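Local coordinates for putative fimbrium tip subunit Fim1C (Bacteroides ovatus, PDB 4EPS), which is probably a component of the fimbrium tip, part of the surface filaments that mediate cell adhesion and biofilm formation, at residues A[371-374]-A[379-382]; A[473-476]-A[480-483]. All coordinates share one frame; numbering follows the deposited sequence.

Interaction 1: A[371-374]-A[379-382]; sequences TGYY and NNKN
An ST turn at Thr371 and an Asx turn at Asn379 flank the meeting of Tyr373 and Asn380 within one long loop. The amide of Asn380 lies over one face of the Tyr373 ring: Asn380 ND2 is 3.4 Å from CE1 of Tyr373, the two groups run side by side in the same direction, and their planes are 39° apart, so the amide is tilted over the ring and not stacked flat on it. With chi1 at -161°, the Tyr373 ring lies beside its carbonyl carbon and reaches Asn380, although CB points away. No direct hydrogen bond crosses the contact. Instead a water donates to Tyr373 O at 2.8 Å and weakly accepts from Asn380 ND2, while Asn380 CA makes a CA-H...O contact of 3.6 Å with Gly372 O. Each turn is fixed by one oxygen with two donors: Thr371 OG1 takes the backbone N of Tyr373 and, at 3.2 Å, that of Tyr374; Asn379 OD1 takes the N of Lys381 and, at 3.0 Å, that of Asn382. The loop connects helix 354-359 to helix 389-403; Thr371 and Tyr374 touch His355 of the former, and the 371-374 side also borders strand 469-474.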
ATOM      1  N   THR A 371     -19.980  -6.936 -34.647  1.00 25.22           N
ATOM      2  CA  THR A 371     -21.260  -6.225 -34.674  1.00 25.13           C
ATOM      3  C   THR A 371     -21.776  -5.852 -33.276  1.00 27.64           C
ATOM      4  O   THR A 371     -21.625  -6.608 -32.320  1.00 27.38           O
ATOM      5  CB  THR A 371     -22.332  -7.034 -35.444  1.00 29.70           C
ATOM      6  OG1 THR A 371     -23.387  -6.153 -35.826  1.00 29.76           O
ATOM      7  CG2 THR A 371     -22.875  -8.253 -34.668  1.00 28.40           C
ATOM      8  N   GLY A 372     -22.379  -4.684 -33.175  1.00 24.59           N
ATOM      9  CA  GLY A 372     -23.088  -4.321 -31.963  1.00 23.40           C
ATOM     10  C   GLY A 372     -24.564  -4.634 -32.152  1.00 28.08           C
ATOM     11  O   GLY A 372     -25.321  -4.724 -31.184  1.00 27.20           O
ATOM     12  N   TYR A 373     -24.984  -4.824 -33.415  1.00 26.15           N
ATOM     13  CA  TYR A 373     -26.406  -4.870 -33.754  1.00 26.08           C
ATOM     14  C   TYR A 373     -26.998  -6.240 -34.100  1.00 31.81           C
ATOM     15  O   TYR A 373     -28.172  -6.468 -33.778  1.00 31.87           O
ATOM     16  CB  TYR A 373     -26.657  -3.899 -34.930  1.00 27.04           C
ATOM     17  CG  TYR A 373     -28.108  -3.483 -35.101  1.00 28.53           C
ATOM     18  CD1 TYR A 373     -28.621  -2.367 -34.440  1.00 30.44           C
ATOM     19  CD2 TYR A 373     -28.964  -4.199 -35.930  1.00 30.54           C
ATOM     20  CE1 TYR A 373     -29.950  -1.974 -34.610  1.00 33.35           C
ATOM     21  CE2 TYR A 373     -30.299  -3.825 -36.091  1.00 33.18           C
ATOM     22  CZ  TYR A 373     -30.787  -2.716 -35.425  1.00 40.58           C
ATOM     23  OH  TYR A 373     -32.105  -2.360 -35.605  1.00 46.51           O
ATOM     24  N   TYR A 374     -26.254  -7.108 -34.796  1.00 28.36           N
ATOM     25  CA  TYR A 374     -26.776  -8.391 -35.258  1.00 29.43           C
ATOM     26  C   TYR A 374     -26.171  -9.573 -34.522  1.00 33.95           C
ATOM     27  O   TYR A 374     -26.096 -10.654 -35.098  1.00 34.46           O
ATOM     28  CB  TYR A 374     -26.486  -8.542 -36.766  1.00 30.79           C
ATOM     29  CG  TYR A 374     -27.089  -7.445 -37.607  1.00 31.52           C
ATOM     30  CD1 TYR A 374     -28.443  -7.463 -37.948  1.00 33.76           C
ATOM     31  CD2 TYR A 374     -26.307  -6.396 -38.087  1.00 30.88           C
ATOM     32  CE1 TYR A 374     -29.008  -6.447 -38.717  1.00 33.09           C
ATOM     33  CE2 TYR A 374     -26.860  -5.379 -38.863  1.00 31.35           C
ATOM     34  CZ  TYR A 374     -28.207  -5.416 -39.186  1.00 34.33           C
ATOM     35  OH  TYR A 374     -28.755  -4.426 -39.963  1.00 32.94           O
ATOM     36  N   ASN A 379     -28.520  -8.981 -27.615  1.00 33.42           N
ATOM     37  CA  ASN A 379     -29.364  -8.042 -28.356  1.00 32.72           C
ATOM     38  C   ASN A 379     -28.625  -6.700 -28.593  1.00 34.98           C
ATOM     39  O   ASN A 379     -27.504  -6.499 -28.102  1.00 33.07           O
ATOM     40  CB  ASN A 379     -30.757  -7.847 -27.668  1.00 32.35           C
ATOM     41  CG  ASN A 379     -30.742  -7.170 -26.316  1.00 46.56           C
ATOM     42  OD1 ASN A 379     -29.916  -6.300 -26.019  1.00 34.24           O
ATOM     43  ND2 ASN A 379     -31.710  -7.520 -25.475  1.00 38.70           N
ATOM     44  N   ASN A 380     -29.249  -5.785 -29.350  1.00 29.17           N
ATOM     45  CA  ASN A 380     -28.597  -4.532 -29.725  1.00 28.46           C
ATOM     46  C   ASN A 380     -28.595  -3.460 -28.598  1.00 32.81           C
ATOM     47  O   ASN A 380     -28.112  -2.348 -28.823  1.00 30.94           O
ATOM     48  CB  ASN A 380     -29.217  -3.990 -31.010  1.00 29.97           C
ATOM     49  CG  ASN A 380     -30.668  -3.613 -30.907  1.00 40.13           C
ATOM     50  OD1 ASN A 380     -31.161  -3.208 -29.858  1.00 37.00           O
ATOM     51  ND2 ASN A 380     -31.357  -3.666 -32.016  1.00 39.43           N
ATOM     52  N   LYS A 381     -29.121  -3.789 -27.407  1.00 30.35           N
ATOM     53  CA  LYS A 381     -29.059  -2.894 -26.245  1.00 29.98           C
ATOM     54  C   LYS A 381     -27.849  -3.280 -25.368  1.00 31.42           C
ATOM     55  O   LYS A 381     -27.168  -2.410 -24.838  1.00 32.48           O
ATOM     56  CB  LYS A 381     -30.367  -2.952 -25.425  1.00 34.64           C
ATOM     57  CG  LYS A 381     -31.599  -2.459 -26.190  1.00 53.13           C
ATOM     58  CD  LYS A 381     -32.898  -2.631 -25.397  1.00 69.36           C
ATOM     59  CE  LYS A 381     -33.709  -3.822 -25.861  1.00 84.75           C
ATOM     60  NZ  LYS A 381     -35.149  -3.686 -25.507  1.00 96.03           N
ATOM     61  N   ASN A 382     -27.563  -4.579 -25.253  1.00 27.45           N
ATOM     62  CA  ASN A 382     -26.462  -5.109 -24.426  1.00 27.23           C
ATOM     63  C   ASN A 382     -25.114  -5.220 -25.149  1.00 27.58           C
ATOM     64  O   ASN A 382     -24.083  -4.863 -24.571  1.00 26.82           O
ATOM     65  CB  ASN A 382     -26.842  -6.495 -23.891  1.00 29.82           C
ATOM     66  CG  ASN A 382     -27.971  -6.421 -22.897  1.00 49.08           C
ATOM     67  OD1 ASN A 382     -27.965  -5.596 -21.979  1.00 39.56           O
ATOM     68  ND2 ASN A 382     -28.981  -7.241 -23.101  1.00 44.89           N
TER
HETATM   69  O   HOH W   1     -30.974  -6.265 -33.621  1.00 49.55           O

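Interaction 2: A[473-476]-A[480-483]; sequences TERN and MYIV. With SO4 (sulfate ion), chain G.
O4 of a sulfate ion, probably from the crystallisation liquor, is gripped by two nitrogens of Arg475: NE at 2.7 Å, nearly straight at 171°, and NH2, weakly. Arg475 NH2 also reaches sulfate O3 at 2.8 Å, so the anion sits at the guanidinium edge, and Thr494 OG1 binds it too. The remaining nitrogen, NH1, is hydrogen-bonded to Tyr374 OH. The Arg475 chain bends at chi2 (57°), carrying the guanidinium away from strand 479-485 while CB stays 3.9 Å from CE1 of Tyr481. Shortening Arg475 to an alanine is likely to deprive the sulfate of its NE and NH2 donors, Tyr374 OH of NH1, and the Tyr373 ring of its cation-pi partner. Between the strands, Tyr481 N donates to Thr473 O at 2.8 Å. The Tyr481 ring turns its edge to two carbonyls, with CE1 3.4 Å from Glu474 O, and Thr473 CG2 packs 3.7 Å from its CD1. Selenomethionine Met480, bent at chi2 and chi3, folds back to bring CE 3.6 Å from Thr473 O. The Glu474 carboxylate forms a salt bridge to Lys498 and hydrogen bonds to Ile354 N and His355 N. Glu474 and Met480 form an antiparallel non-hydrogen-bonded pair, CA atoms 4.3 Å apart, in the beta hairpin of strands 469-474 and 479-485.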
ATOM      1  N   THR A 473     -16.914  -1.131 -32.903  1.00 22.34           N
ATOM      2  CA  THR A 473     -18.181  -1.877 -32.917  1.00 21.52           C
ATOM      3  C   THR A 473     -18.951  -1.525 -34.205  1.00 24.52           C
ATOM      4  O   THR A 473     -19.261  -0.358 -34.451  1.00 24.00           O
ATOM      5  CB  THR A 473     -18.974  -1.561 -31.629  1.00 22.39           C
ATOM      6  OG1 THR A 473     -18.106  -1.803 -30.505  1.00 24.49           O
ATOM      7  CG2 THR A 473     -20.261  -2.410 -31.512  1.00 21.21           C
ATOM      8  N   GLU A 474     -19.253  -2.542 -35.020  1.00 21.52           N
ATOM      9  CA  GLU A 474     -19.898  -2.327 -36.303  1.00 22.12           C
ATOM     10  C   GLU A 474     -21.418  -2.270 -36.183  1.00 27.52           C
ATOM     11  O   GLU A 474     -22.012  -3.055 -35.432  1.00 27.61           O
ATOM     12  CB  GLU A 474     -19.489  -3.454 -37.272  1.00 24.41           C
ATOM     13  CG  GLU A 474     -19.904  -3.187 -38.711  1.00 29.77           C
ATOM     14  CD  GLU A 474     -19.567  -4.304 -39.673  1.00 41.66           C
ATOM     15  OE1 GLU A 474     -19.979  -5.457 -39.403  1.00 32.77           O
ATOM     16  OE2 GLU A 474     -18.956  -4.017 -40.730  1.00 33.07           O
ATOM     17  N   ARG A 475     -22.050  -1.340 -36.941  1.00 24.65           N
ATOM     18  CA  ARG A 475     -23.513  -1.244 -37.007  1.00 25.20           C
ATOM     19  C   ARG A 475     -24.008  -2.075 -38.187  1.00 29.46           C
ATOM     20  O   ARG A 475     -24.925  -2.878 -38.025  1.00 29.65           O
ATOM     21  CB  ARG A 475     -24.001   0.217 -37.114  1.00 23.92           C
ATOM     22  CG  ARG A 475     -25.501   0.388 -37.510  1.00 26.54           C
ATOM     23  CD  ARG A 475     -26.471  -0.316 -36.554  1.00 28.78           C
ATOM     24  NE  ARG A 475     -27.867  -0.116 -36.963  1.00 30.84           N
ATOM     25  CZ  ARG A 475     -28.509  -0.873 -37.837  1.00 35.74           C
ATOM     26  NH1 ARG A 475     -27.896  -1.901 -38.412  1.00 27.21           N
ATOM     27  NH2 ARG A 475     -29.769  -0.592 -38.169  1.00 31.74           N
ATOM     28  N   ASN A 476     -23.430  -1.857 -39.385  1.00 26.54           N
ATOM     29  CA  ASN A 476     -23.804  -2.570 -40.627  1.00 27.03           C
ATOM     30  C   ASN A 476     -22.646  -2.401 -41.624  1.00 32.11           C
ATOM     31  O   ASN A 476     -21.564  -1.941 -41.225  1.00 29.95           O
ATOM     32  CB  ASN A 476     -25.183  -2.074 -41.199  1.00 27.38           C
ATOM     33  CG  ASN A 476     -25.281  -0.613 -41.581  1.00 36.83           C
ATOM     34  OD1 ASN A 476     -24.281   0.088 -41.755  1.00 33.50           O
ATOM     35  ND2 ASN A 476     -26.502  -0.112 -41.743  1.00 31.08           N
HETATM   36  N   MSE A 480     -20.326   2.353 -38.413  1.00 22.87           N
HETATM   37  CA  MSE A 480     -19.781   1.935 -37.132  1.00 21.13           C
HETATM   38  C   MSE A 480     -20.641   2.564 -36.044  1.00 24.62           C
HETATM   39  O   MSE A 480     -21.339   3.540 -36.295  1.00 24.65           O
HETATM   40  CB  MSE A 480     -18.308   2.436 -36.940  1.00 22.18           C
HETATM   41  CG  MSE A 480     -17.327   1.992 -38.025  1.00 26.23           C
HETATM   42 SE   MSE A 480     -17.240   0.075 -38.168  0.75 32.23          SE
HETATM   43  CE  MSE A 480     -16.349  -0.352 -36.541  1.00 27.83           C
ATOM     44  N   TYR A 481     -20.547   2.057 -34.824  1.00 21.36           N
ATOM     45  CA  TYR A 481     -21.091   2.754 -33.664  1.00 20.38           C
ATOM     46  C   TYR A 481     -20.121   3.902 -33.338  1.00 23.40           C
ATOM     47  O   TYR A 481     -18.887   3.719 -33.409  1.00 22.15           O
ATOM     48  CB  TYR A 481     -21.202   1.811 -32.452  1.00 20.74           C
ATOM     49  CG  TYR A 481     -22.443   0.950 -32.487  1.00 23.27           C
ATOM     50  CD1 TYR A 481     -22.538  -0.138 -33.348  1.00 23.65           C
ATOM     51  CD2 TYR A 481     -23.520   1.211 -31.642  1.00 25.20           C
ATOM     52  CE1 TYR A 481     -23.675  -0.947 -33.369  1.00 24.16           C
ATOM     53  CE2 TYR A 481     -24.643   0.379 -31.621  1.00 26.23           C
ATOM     54  CZ  TYR A 481     -24.728  -0.677 -32.512  1.00 29.01           C
ATOM     55  OH  TYR A 481     -25.842  -1.473 -32.531  1.00 27.34           O
ATOM     56  N   ILE A 482     -20.664   5.073 -33.000  1.00 20.46           N
ATOM     57  CA  ILE A 482     -19.871   6.252 -32.623  1.00 19.73           C
ATOM     58  C   ILE A 482     -20.361   6.703 -31.257  1.00 24.93           C
ATOM     59  O   ILE A 482     -21.558   6.581 -30.954  1.00 24.84           O
ATOM     60  CB  ILE A 482     -19.966   7.377 -33.704  1.00 22.40           C
ATOM     61  CG1 ILE A 482     -21.458   7.570 -34.198  1.00 24.11           C
ATOM     62  CG2 ILE A 482     -18.969   7.075 -34.861  1.00 22.62           C
ATOM     63  CD1 ILE A 482     -21.762   8.913 -35.050  1.00 24.83           C
ATOM     64  N   VAL A 483     -19.449   7.215 -30.444  1.00 20.32           N
ATOM     65  CA  VAL A 483     -19.780   7.575 -29.081  1.00 19.60           C
ATOM     66  C   VAL A 483     -19.723   9.087 -28.896  1.00 23.20           C
ATOM     67  O   VAL A 483     -18.794   9.755 -29.355  1.00 22.42           O
ATOM     68  CB  VAL A 483     -18.855   6.820 -28.066  1.00 22.04           C
ATOM     69  CG1 VAL A 483     -19.082   7.290 -26.626  1.00 21.89           C
ATOM     70  CG2 VAL A 483     -19.093   5.306 -28.163  1.00 22.18           C
TER
HETATM   71  S   SO4 G 606     -30.855   2.062 -35.877  1.00 52.62           S
HETATM   72  O1  SO4 G 606     -31.158   3.491 -36.026  1.00 49.02           O
HETATM   73  O2  SO4 G 606     -31.321   1.609 -34.560  1.00 54.43           O
HETATM   74  O3  SO4 G 606     -31.471   1.278 -36.932  1.00 52.70           O
HETATM   75  O4  SO4 G 606     -29.419   1.836 -35.975  1.00 51.17           O

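In the fold
The two interactions follow one another along the chain, 371-382 closing before 473-483 opens, yet their centres are only 10 Å apart. Interaction 1 belongs to the loop between helices 354-359 and 389-403; interaction 2 joins strands 469-474 and 479-485, the first two of a three-stranded antiparallel sheet completed by 490-497. They meet directly: Gly372 N lies 2.8 Å from Glu474 O, a probable hydrogen bond, and Tyr373 makes a cation-pi contact with Arg475, while Gly372 C packs against Tyr481 OH. The long loop is thus tied to the hairpin near its turn. The centres of interactions 1 and 2 lie about 35 and 33 Å, respectively, from the centre of the chain, on the same side of it, within the C-terminal part of the protein.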